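Alcohol dehydrogenase (PDB 4CPD) probably catalyses the reversible, NAD-dependent oxidation of alcohols, as a zinc-containing member of the medium-chain dehydrogenase family. Local coordinates at residues A[84-92]-A[100-109]; A[150-159]-A[293-303]. One frame throughout, in Å; residues are numbered along the deposited sequence.

Contact 1 (A[84-92]-A[100-109]). With ZN (zinc ion), chain F.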
loop_
_atom_site.group_PDB
_atom_site.type_symbol
_atom_site.label_atom_id
_atom_site.label_comp_id
_atom_site.label_asym_id
_atom_site.label_seq_id
_atom_site.Cartn_x
_atom_site.Cartn_y
_atom_site.Cartn_z
ATOM N N PRO A 84 4.963 -20.118 13.779
ATOM C CA PRO A 84 4.799 -18.670 13.864
ATOM C C PRO A 84 4.615 -18.171 15.296
ATOM O O PRO A 84 4.019 -18.844 16.116
ATOM C CB PRO A 84 3.511 -18.420 13.099
ATOM C CG PRO A 84 3.445 -19.541 12.135
ATOM C CD PRO A 84 3.952 -20.721 12.898
ATOM N N PHE A 85 5.127 -16.985 15.575
ATOM C CA PHE A 85 4.949 -16.367 16.857
ATOM C C PHE A 85 3.509 -15.977 17.161
ATOM O O PHE A 85 3.195 -15.626 18.278
ATOM C CB PHE A 85 5.853 -15.145 16.969
ATOM C CG PHE A 85 5.424 -13.963 16.142
ATOM C CD1 PHE A 85 4.512 -13.033 16.637
ATOM C CD2 PHE A 85 6.004 -13.727 14.906
ATOM C CE1 PHE A 85 4.160 -11.914 15.895
ATOM C CE2 PHE A 85 5.641 -12.615 14.158
ATOM C CZ PHE A 85 4.724 -11.707 14.657
ATOM N N HIS A 86 2.645 -16.011 16.174
ATOM C CA HIS A 86 1.288 -15.653 16.396
ATOM C C HIS A 86 0.413 -16.802 15.922
ATOM O O HIS A 86 0.741 -17.465 14.973
ATOM C CB HIS A 86 0.962 -14.349 15.663
ATOM C CG HIS A 86 1.024 -14.468 14.173
ATOM N ND1 HIS A 86 2.201 -14.374 13.471
ATOM C CD2 HIS A 86 0.053 -14.665 13.250
ATOM C CE1 HIS A 86 1.953 -14.498 12.179
ATOM N NE2 HIS A 86 0.662 -14.690 12.018
ATOM N N ILE A 87 -0.719 -17.011 16.584
ATOM C CA ILE A 87 -1.544 -18.173 16.331
ATOM C C ILE A 87 -2.751 -17.794 15.530
ATOM O O ILE A 87 -3.140 -16.639 15.503
ATOM C CB ILE A 87 -1.992 -18.872 17.637
ATOM C CG1 ILE A 87 -2.914 -17.975 18.471
ATOM C CG2 ILE A 87 -0.790 -19.215 18.493
ATOM C CD1 ILE A 87 -3.825 -18.756 19.409
ATOM N N ALA A 88 -3.343 -18.801 14.905
ATOM C CA ALA A 88 -4.401 -18.622 13.951
ATOM C C ALA A 88 -5.247 -19.866 13.937
ATOM O O ALA A 88 -4.747 -20.946 14.190
ATOM C CB ALA A 88 -3.846 -18.352 12.569
ATOM N N CYS A 89 -6.525 -19.701 13.632
ATOM C CA CYS A 89 -7.504 -20.733 13.843
ATOM C C CYS A 89 -7.742 -21.528 12.579
ATOM O O CYS A 89 -8.142 -22.683 12.647
ATOM C CB CYS A 89 -8.827 -20.095 14.331
ATOM S SG CYS A 89 -9.860 -19.332 13.033
ATOM N N GLY A 90 -7.610 -20.871 11.433
ATOM C CA GLY A 90 -7.750 -21.530 10.154
ATOM C C GLY A 90 -9.159 -21.567 9.570
ATOM O O GLY A 90 -9.359 -22.051 8.434
ATOM N N THR A 91 -10.148 -21.092 10.324
ATOM C CA THR A 91 -11.546 -21.165 9.845
ATOM C C THR A 91 -12.312 -19.841 9.883
ATOM O O THR A 91 -13.321 -19.708 9.207
ATOM C CB THR A 91 -12.369 -22.292 10.562
ATOM O OG1 THR A 91 -12.328 -22.111 11.993
ATOM C CG2 THR A 91 -11.830 -23.688 10.193
ATOM N N CYS A 92 -11.847 -18.848 10.634
ATOM C CA CYS A 92 -12.508 -17.549 10.594
ATOM C C CYS A 92 -12.348 -16.872 9.227
ATOM O O CYS A 92 -11.483 -17.247 8.420
ATOM C CB CYS A 92 -11.976 -16.655 11.683
ATOM S SG CYS A 92 -10.367 -15.960 11.395
ATOM N N TYR A 100 -3.709 -14.551 8.209
ATOM C CA TYR A 100 -3.697 -15.269 9.490
ATOM C C TYR A 100 -3.307 -14.347 10.614
ATOM O O TYR A 100 -3.651 -14.604 11.764
ATOM C CB TYR A 100 -2.757 -16.492 9.455
ATOM C CG TYR A 100 -3.002 -17.428 8.272
ATOM C CD1 TYR A 100 -3.918 -18.480 8.354
ATOM C CD2 TYR A 100 -2.331 -17.245 7.045
ATOM C CE1 TYR A 100 -4.155 -19.322 7.278
ATOM C CE2 TYR A 100 -2.566 -18.090 5.970
ATOM C CZ TYR A 100 -3.471 -19.134 6.098
ATOM O OH TYR A 100 -3.702 -19.947 5.016
ATOM N N ASN A 101 -2.574 -13.288 10.317
ATOM C CA ASN A 101 -2.290 -12.284 11.339
ATOM C C ASN A 101 -3.528 -11.492 11.794
ATOM O O ASN A 101 -3.453 -10.787 12.760
ATOM C CB ASN A 101 -1.248 -11.282 10.840
ATOM C CG ASN A 101 -1.653 -10.606 9.548
ATOM O OD1 ASN A 101 -2.109 -11.263 8.612
ATOM N ND2 ASN A 101 -1.540 -9.298 9.507
ATOM N N LEU A 102 -4.644 -11.572 11.068
ATOM C CA LEU A 102 -5.877 -10.922 11.497
ATOM C C LEU A 102 -6.904 -11.904 12.019
ATOM O O LEU A 102 -8.092 -11.545 12.116
ATOM C CB LEU A 102 -6.467 -10.150 10.323
ATOM C CG LEU A 102 -5.513 -9.071 9.800
ATOM C CD1 LEU A 102 -6.100 -8.432 8.543
ATOM C CD2 LEU A 102 -5.224 -8.030 10.873
ATOM N N CYS A 103 -6.456 -13.126 12.340
ATOM C CA CYS A 103 -7.340 -14.196 12.828
ATOM C C CYS A 103 -8.167 -13.672 13.986
ATOM O O CYS A 103 -7.646 -12.984 14.861
ATOM C CB CYS A 103 -6.549 -15.391 13.316
ATOM S SG CYS A 103 -7.623 -16.647 14.011
ATOM N N GLU A 104 -9.455 -13.983 13.967
ATOM C CA GLU A 104 -10.386 -13.514 15.012
ATOM C C GLU A 104 -10.143 -14.168 16.371
ATOM O O GLU A 104 -10.399 -13.570 17.393
ATOM C CB GLU A 104 -11.846 -13.689 14.568
ATOM C CG GLU A 104 -12.418 -12.409 13.947
ATOM C CD GLU A 104 -13.538 -12.681 12.970
ATOM O OE1 GLU A 104 -13.956 -13.862 12.920
ATOM O OE2 GLU A 104 -13.985 -11.741 12.253
ATOM N N ARG A 105 -9.617 -15.383 16.368
ATOM C CA ARG A 105 -9.118 -16.035 17.592
ATOM C C ARG A 105 -7.585 -15.906 17.717
ATOM O O ARG A 105 -6.909 -16.738 18.338
ATOM C CB ARG A 105 -9.530 -17.499 17.580
ATOM C CG ARG A 105 -11.004 -17.705 17.900
ATOM C CD ARG A 105 -11.428 -19.147 17.698
ATOM N NE ARG A 105 -11.790 -19.266 16.299
ATOM C CZ ARG A 105 -13.021 -19.224 15.811
ATOM N NH1 ARG A 105 -14.077 -19.152 16.629
ATOM N NH2 ARG A 105 -13.179 -19.297 14.487
ATOM N N GLY A 106 -7.044 -14.849 17.121
ATOM C CA GLY A 106 -5.617 -14.693 17.028
ATOM C C GLY A 106 -5.000 -14.349 18.352
ATOM O O GLY A 106 -5.684 -13.867 19.224
ATOM N N GLY A 107 -3.700 -14.610 18.480
ATOM C CA GLY A 107 -2.908 -14.214 19.650
ATOM C C GLY A 107 -1.428 -14.368 19.410
ATOM O O GLY A 107 -1.035 -14.899 18.398
ATOM N N VAL A 108 -0.623 -13.904 20.357
ATOM C CA VAL A 108 0.830 -14.031 20.321
ATOM C C VAL A 108 1.270 -14.662 21.612
ATOM O O VAL A 108 0.922 -14.189 22.678
ATOM C CB VAL A 108 1.522 -12.658 20.268
ATOM C CG1 VAL A 108 3.027 -12.813 20.229
ATOM C CG2 VAL A 108 1.033 -11.865 19.074
ATOM N N TYR A 109 2.077 -15.708 21.519
ATOM C CA TYR A 109 2.589 -16.395 22.719
ATOM C C TYR A 109 3.288 -15.415 23.653
ATOM O O TYR A 109 4.028 -14.547 23.212
ATOM C CB TYR A 109 3.607 -17.504 22.368
ATOM C CG TYR A 109 3.101 -18.598 21.469
ATOM C CD1 TYR A 109 2.231 -19.572 21.940
ATOM C CD2 TYR A 109 3.516 -18.676 20.145
ATOM C CE1 TYR A 109 1.754 -20.575 21.104
ATOM C CE2 TYR A 109 3.071 -19.691 19.308
ATOM C CZ TYR A 109 2.194 -20.621 19.787
ATOM O OH TYR A 109 1.782 -21.584 18.923
HETATM ZN ZN ZN F . -8.730 -17.450 12.322
HETATM O O HOH W 1 2.953 -21.536 16.271
#
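Cys-89, Cys-92 and Cys-103 bind one zinc ion across the two segments, the last with an SG-ZN distance of 2.2 Å; Cys-95, in the helix between, is the fourth ligand. Glu-104 N gives Cys-92 SG an almost straight hydrogen bond (3.4 Å, 173°). Cys-89 SG accepts from the backbone N of both Thr-91 and Cys-92, and more weakly from Arg-105 NH2, with the sulfur at the edge of the guanidinium, near its plane. These donors would probably offset part of the negative charge on the sulfurs. With SG turned anti to its own N (chi1 176°), Cys-103 reaches the metal from the start of a type I turn that ends at Gly-106. Beyond the turn the two segments run antiparallel: Ile-87 N donates to Gly-107 O (2.8 Å), and Tyr-109 N bonds weakly to Phe-85 O. Water 1 links Pro-84 O to Tyr-109 OH at the ring edge, while Ile-87 CG2 lies 3.5 Å from Tyr-109 CZ. Replacing Tyr-109 by a leucine would probably deprive this water of its phenol partner and cost Ile-87 CG2 its packing against the ring. Val-108 CG1 meets the edge of the Phe-85 ring at CD1 (3.9 Å), and Ala-88 CB touches Tyr-100 CB. Three cysteines at three-residue intervals, followed by a fourth further on, form the structural-zinc lobe familiar from medium-chain alcohol dehydrogenases.

Contact 2 (A[150-159]-A[293-303]); sequences AGDILSTAYG and ANVHLYIDAVL. With ZN (zinc ion), chain E; NAD (nicotinamide-adenine-dinucleotide), chain G.
Where the catalytic and coenzyme-binding parts of the medium-chain dehydrogenase fold meet, helix 153-159 and helix 295-303 cross nearly at right angles (103°), their axes 9.0 Å apart, with Val-302 packed between Leu-154 and Tyr-158. Val-302 CG1 meets Leu-154 CD2 at 3.5 Å, while CG2 sits over a face of the Tyr-158 ring, 4.0 Å from its centroid, in a CH-pi contact. Tyr-158 CG is anti to the backbone N (chi1 -174°), which carries the ring out past Val-302 and across the second helix, with CD2 3.7 Å from Tyr-298 CB and OH near Ala-301 CB. The Tyr-298 ring is sandwiched: Leu-297 CB covers one face, and Gly-159 CA, 3.7 Å from the centroid, the other, an approach that the missing side chain of the glycine permits. Tyr-298 OH is hydrogen-bonded to Gln-163. At the other end of the interface Ala-150 CB packs on Leu-303 CD2 (3.7 Å), and Val-295 CG1 fits against Ser-155 CB and the carbonyl oxygens of Ala-150 and Gly-151. Asp-152, Thr-156 and Ala-293 reach the active site. Asp-152 OD2 binds the zinc ion at 1.9 Å, alongside Cys-38, His-59 and water 2. Thr-156 OG1, hydrogen-bonded to Asp-152 O from above the carbonyl plane, touches both Ala-293 CB and C4N of the nicotinamide. Ala-293 N donates to the carboxamide O7N of NAD (2.7 Å, 167°), a bond that would hold the carboxamide in its orientation. Helix 179-190 packs against helix 153-159 through Ile-153, Leu-154 and Ala-157, whereas Ile-299, Asp-300 and Leu-303 meet Arg-136 of strand 136-137, Asp-300 through a salt bridge.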
loop_
_atom_site.group_PDB
_atom_site.type_symbol
_atom_site.label_atom_id
_atom_site.label_comp_id
_atom_site.label_asym_id
_atom_site.label_seq_id
_atom_site.Cartn_x
_atom_site.Cartn_y
_atom_site.Cartn_z
ATOM N N ALA A 150 12.606 -18.729 11.166
ATOM C CA ALA A 150 11.438 -18.839 10.307
ATOM C C ALA A 150 10.134 -18.483 11.019
ATOM O O ALA A 150 9.171 -18.031 10.374
ATOM C CB ALA A 150 11.347 -20.239 9.738
ATOM N N GLY A 151 10.101 -18.710 12.330
ATOM C CA GLY A 151 8.893 -18.489 13.091
ATOM C C GLY A 151 8.577 -17.036 13.374
ATOM O O GLY A 151 7.396 -16.717 13.680
ATOM N N ASP A 152 9.590 -16.157 13.264
ATOM C CA ASP A 152 9.366 -14.743 13.623
ATOM C C ASP A 152 10.170 -13.788 12.767
ATOM O O ASP A 152 9.685 -13.369 11.728
ATOM C CB ASP A 152 9.575 -14.553 15.137
ATOM C CG ASP A 152 9.386 -13.163 15.592
ATOM O OD1 ASP A 152 9.165 -12.256 14.766
ATOM O OD2 ASP A 152 9.504 -12.963 16.814
ATOM N N ILE A 153 11.381 -13.442 13.167
ATOM C CA ILE A 153 12.034 -12.276 12.549
ATOM C C ILE A 153 12.441 -12.404 11.050
ATOM O O ILE A 153 12.449 -11.413 10.325
ATOM C CB ILE A 153 13.225 -11.788 13.364
ATOM C CG1 ILE A 153 14.271 -12.883 13.504
ATOM C CG2 ILE A 153 12.786 -11.327 14.747
ATOM C CD1 ILE A 153 15.613 -12.295 13.890
ATOM N N LEU A 154 12.751 -13.616 10.587
ATOM C CA LEU A 154 13.074 -13.820 9.184
ATOM C C LEU A 154 11.818 -13.734 8.319
ATOM O O LEU A 154 11.797 -13.077 7.291
ATOM C CB LEU A 154 13.792 -15.159 8.965
ATOM C CG LEU A 154 14.168 -15.486 7.523
ATOM C CD1 LEU A 154 14.934 -14.332 6.881
ATOM C CD2 LEU A 154 14.987 -16.746 7.459
ATOM N N SER A 155 10.759 -14.404 8.733
ATOM C CA SER A 155 9.512 -14.364 7.965
ATOM C C SER A 155 8.886 -12.961 7.985
ATOM O O SER A 155 8.181 -12.586 7.069
ATOM C CB SER A 155 8.539 -15.403 8.511
ATOM O OG SER A 155 9.035 -16.708 8.294
ATOM N N THR A 156 9.167 -12.203 9.035
ATOM C CA THR A 156 8.719 -10.833 9.135
ATOM C C THR A 156 9.380 -9.978 8.054
ATOM O O THR A 156 8.711 -9.264 7.307
ATOM C CB THR A 156 9.002 -10.268 10.555
ATOM O OG1 THR A 156 8.158 -10.935 11.491
ATOM C CG2 THR A 156 8.702 -8.829 10.648
ATOM N N ALA A 157 10.698 -10.035 8.003
ATOM C CA ALA A 157 11.462 -9.285 7.005
ATOM C C ALA A 157 11.145 -9.775 5.566
ATOM O O ALA A 157 10.926 -9.001 4.658
ATOM C CB ALA A 157 12.933 -9.441 7.294
ATOM N N TYR A 158 11.134 -11.078 5.377
ATOM C CA TYR A 158 10.782 -11.679 4.100
ATOM C C TYR A 158 9.425 -11.127 3.656
ATOM O O TYR A 158 9.283 -10.596 2.540
ATOM C CB TYR A 158 10.714 -13.186 4.270
ATOM C CG TYR A 158 10.512 -13.927 3.023
ATOM C CD1 TYR A 158 11.587 -14.236 2.212
ATOM C CD2 TYR A 158 9.235 -14.366 2.637
ATOM C CE1 TYR A 158 11.407 -14.961 1.023
ATOM C CE2 TYR A 158 9.039 -15.092 1.466
ATOM C CZ TYR A 158 10.122 -15.391 0.656
ATOM O OH TYR A 158 9.926 -16.091 -0.520
ATOM N N GLY A 159 8.437 -11.240 4.542
ATOM C CA GLY A 159 7.072 -10.822 4.253
ATOM C C GLY A 159 7.060 -9.353 3.857
ATOM O O GLY A 159 6.460 -8.970 2.836
ATOM N N ALA A 293 3.347 -9.090 11.013
ATOM C CA ALA A 293 3.692 -10.133 10.053
ATOM C C ALA A 293 2.622 -11.126 9.896
ATOM O O ALA A 293 1.883 -11.385 10.826
ATOM C CB ALA A 293 4.928 -10.845 10.513
ATOM N N ASN A 294 2.549 -11.709 8.716
ATOM C CA ASN A 294 1.593 -12.783 8.421
ATOM C C ASN A 294 2.434 -14.012 8.107
ATOM O O ASN A 294 2.460 -14.561 6.996
ATOM C CB ASN A 294 0.697 -12.388 7.258
ATOM C CG ASN A 294 -0.295 -13.461 6.892
ATOM O OD1 ASN A 294 -0.625 -14.322 7.697
ATOM N ND2 ASN A 294 -0.780 -13.419 5.674
ATOM N N VAL A 295 3.143 -14.431 9.137
ATOM C CA VAL A 295 4.164 -15.459 9.027
ATOM C C VAL A 295 3.720 -16.716 8.306
ATOM O O VAL A 295 4.476 -17.263 7.502
ATOM C CB VAL A 295 4.690 -15.844 10.411
ATOM C CG1 VAL A 295 5.697 -16.976 10.296
ATOM C CG2 VAL A 295 5.330 -14.635 11.097
ATOM N N HIS A 296 2.511 -17.164 8.583
ATOM C CA HIS A 296 2.010 -18.414 7.999
ATOM C C HIS A 296 2.053 -18.399 6.482
ATOM O O HIS A 296 2.246 -19.425 5.863
ATOM C CB HIS A 296 0.575 -18.679 8.414
ATOM C CG HIS A 296 0.367 -18.706 9.893
ATOM N ND1 HIS A 296 0.499 -17.582 10.679
ATOM C CD2 HIS A 296 0.034 -19.718 10.732
ATOM C CE1 HIS A 296 0.248 -17.894 11.933
ATOM N NE2 HIS A 296 -0.026 -19.185 11.994
ATOM N N LEU A 297 1.839 -17.222 5.889
ATOM C CA LEU A 297 1.792 -17.113 4.462
ATOM C C LEU A 297 3.160 -17.446 3.847
ATOM O O LEU A 297 3.201 -17.975 2.765
ATOM C CB LEU A 297 1.344 -15.700 4.054
ATOM C CG LEU A 297 0.931 -15.561 2.567
ATOM C CD1 LEU A 297 -0.266 -16.421 2.267
ATOM C CD2 LEU A 297 0.631 -14.109 2.207
ATOM N N TYR A 298 4.249 -17.138 4.559
ATOM C CA TYR A 298 5.601 -17.208 4.037
ATOM C C TYR A 298 6.446 -18.337 4.592
ATOM O O TYR A 298 7.458 -18.684 4.021
ATOM C CB TYR A 298 6.301 -15.889 4.346
ATOM C CG TYR A 298 5.526 -14.703 3.813
ATOM C CD1 TYR A 298 5.354 -14.537 2.444
ATOM C CD2 TYR A 298 4.960 -13.763 4.669
ATOM C CE1 TYR A 298 4.642 -13.471 1.944
ATOM C CE2 TYR A 298 4.239 -12.698 4.177
ATOM C CZ TYR A 298 4.086 -12.566 2.819
ATOM O OH TYR A 298 3.392 -11.522 2.308
ATOM N N ILE A 299 6.051 -18.911 5.708
ATOM C CA ILE A 299 6.935 -19.811 6.444
ATOM C C ILE A 299 7.421 -21.007 5.626
ATOM O O ILE A 299 8.541 -21.413 5.781
ATOM C CB ILE A 299 6.272 -20.292 7.749
ATOM C CG1 ILE A 299 7.303 -20.927 8.664
ATOM C CG2 ILE A 299 5.152 -21.287 7.457
ATOM C CD1 ILE A 299 6.784 -21.125 10.064
ATOM N N ASP A 300 6.602 -21.553 4.736
ATOM C CA ASP A 300 7.011 -22.742 3.971
ATOM C C ASP A 300 8.159 -22.403 3.025
ATOM O O ASP A 300 9.122 -23.169 2.925
ATOM C CB ASP A 300 5.826 -23.370 3.237
ATOM C CG ASP A 300 4.772 -23.928 4.208
ATOM O OD1 ASP A 300 5.122 -24.793 5.028
ATOM O OD2 ASP A 300 3.601 -23.470 4.215
ATOM N N ALA A 301 8.074 -21.240 2.377
ATOM C CA ALA A 301 9.119 -20.795 1.468
ATOM C C ALA A 301 10.369 -20.460 2.224
ATOM O O ALA A 301 11.460 -20.730 1.759
ATOM C CB ALA A 301 8.672 -19.592 0.683
ATOM N N VAL A 302 10.217 -19.860 3.396
ATOM C CA VAL A 302 11.388 -19.467 4.184
ATOM C C VAL A 302 12.163 -20.717 4.606
ATOM O O VAL A 302 13.354 -20.815 4.406
ATOM C CB VAL A 302 10.972 -18.614 5.393
ATOM C CG1 VAL A 302 12.125 -18.439 6.365
ATOM C CG2 VAL A 302 10.487 -17.259 4.905
ATOM N N LEU A 303 11.454 -21.687 5.144
ATOM C CA LEU A 303 12.054 -22.978 5.470
ATOM C C LEU A 303 12.810 -23.625 4.273
ATOM O O LEU A 303 13.933 -24.112 4.419
ATOM C CB LEU A 303 10.989 -23.956 5.991
ATOM C CG LEU A 303 10.432 -23.632 7.375
ATOM C CD1 LEU A 303 9.301 -24.567 7.805
ATOM C CD2 LEU A 303 11.527 -23.672 8.415
HETATM ZN ZN ZN E . 9.209 -11.386 17.865
HETATM P PA NAD G . 15.884 -3.940 18.018
HETATM O O1A NAD G . 16.849 -4.993 18.568
HETATM O O2A NAD G . 15.356 -2.853 18.948
HETATM O O5B NAD G . 16.442 -3.208 16.686
HETATM C C5B NAD G . 16.150 -1.836 16.425
HETATM C C4B NAD G . 17.296 -1.199 15.645
HETATM O O4B NAD G . 16.881 0.066 15.113
HETATM C C3B NAD G . 18.511 -0.949 16.547
HETATM O O3B NAD G . 19.755 -1.313 15.927
HETATM C C2B NAD G . 18.492 0.536 16.768
HETATM O O2B NAD G . 19.804 1.060 16.991
HETATM C C1B NAD G . 17.880 1.018 15.467
HETATM N N9A NAD G . 17.301 2.349 15.649
HETATM C C8A NAD G . 16.561 2.737 16.707
HETATM N N7A NAD G . 16.204 4.033 16.545
HETATM C C5A NAD G . 16.715 4.472 15.371
HETATM C C6A NAD G . 16.698 5.730 14.598
HETATM N N6A NAD G . 16.034 6.784 15.098
HETATM N N1A NAD G . 17.355 5.796 13.410
HETATM C C2A NAD G . 18.017 4.732 12.916
HETATM N N3A NAD G . 18.071 3.549 13.573
HETATM C C4A NAD G . 17.450 3.358 14.778
HETATM O O3 NAD G . 14.566 -4.674 17.424
HETATM P PN NAD G . 14.464 -5.883 16.348
HETATM O O1N NAD G . 14.546 -7.147 17.182
HETATM O O2N NAD G . 15.336 -5.619 15.115
HETATM O O5D NAD G . 12.952 -5.668 15.820
HETATM C C5D NAD G . 12.744 -4.644 14.826
HETATM C C4D NAD G . 11.410 -3.907 14.912
HETATM O O4D NAD G . 10.426 -4.683 14.216
HETATM C C3D NAD G . 10.887 -3.704 16.335
HETATM O O3D NAD G . 10.154 -2.468 16.378
HETATM C C2D NAD G . 9.998 -4.929 16.565
HETATM O O2D NAD G . 8.997 -4.799 17.606
HETATM C C1D NAD G . 9.410 -5.088 15.161
HETATM N N1N NAD G . 8.895 -6.435 14.867
HETATM C C2N NAD G . 7.742 -6.447 14.191
HETATM C C3N NAD G . 7.115 -7.629 13.829
HETATM C C7N NAD G . 5.834 -7.490 13.057
HETATM O O7N NAD G . 4.968 -8.349 13.101
HETATM N N7N NAD G . 5.692 -6.388 12.294
HETATM C C4N NAD G . 7.712 -8.852 14.177
HETATM C C5N NAD G . 8.920 -8.832 14.885
HETATM C C6N NAD G . 9.501 -7.598 15.225
HETATM O O HOH W 2 7.300 -10.087 16.970
#

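From the N terminus, contact 1 comes first: 84-92 and 100-109 close a short loop holding helix 93-96, within the GroES-like region. Contact 2 opens only afterwards, at 150-159, and closes far along the chain at 293-303, after all six parallel strands of the Rossmann-type sheet, from 171-175 to 286-290, have passed. The two are therefore in series, neither nested nor crossed. In space they touch, their centres about 14 Å apart: Phe-85 N probably hydrogen-bonds to Gly-151 O, and His-86 and Tyr-100 pack on His-296. Together they join the structural-zinc lobe to the helices beside the catalytic zinc and NAD.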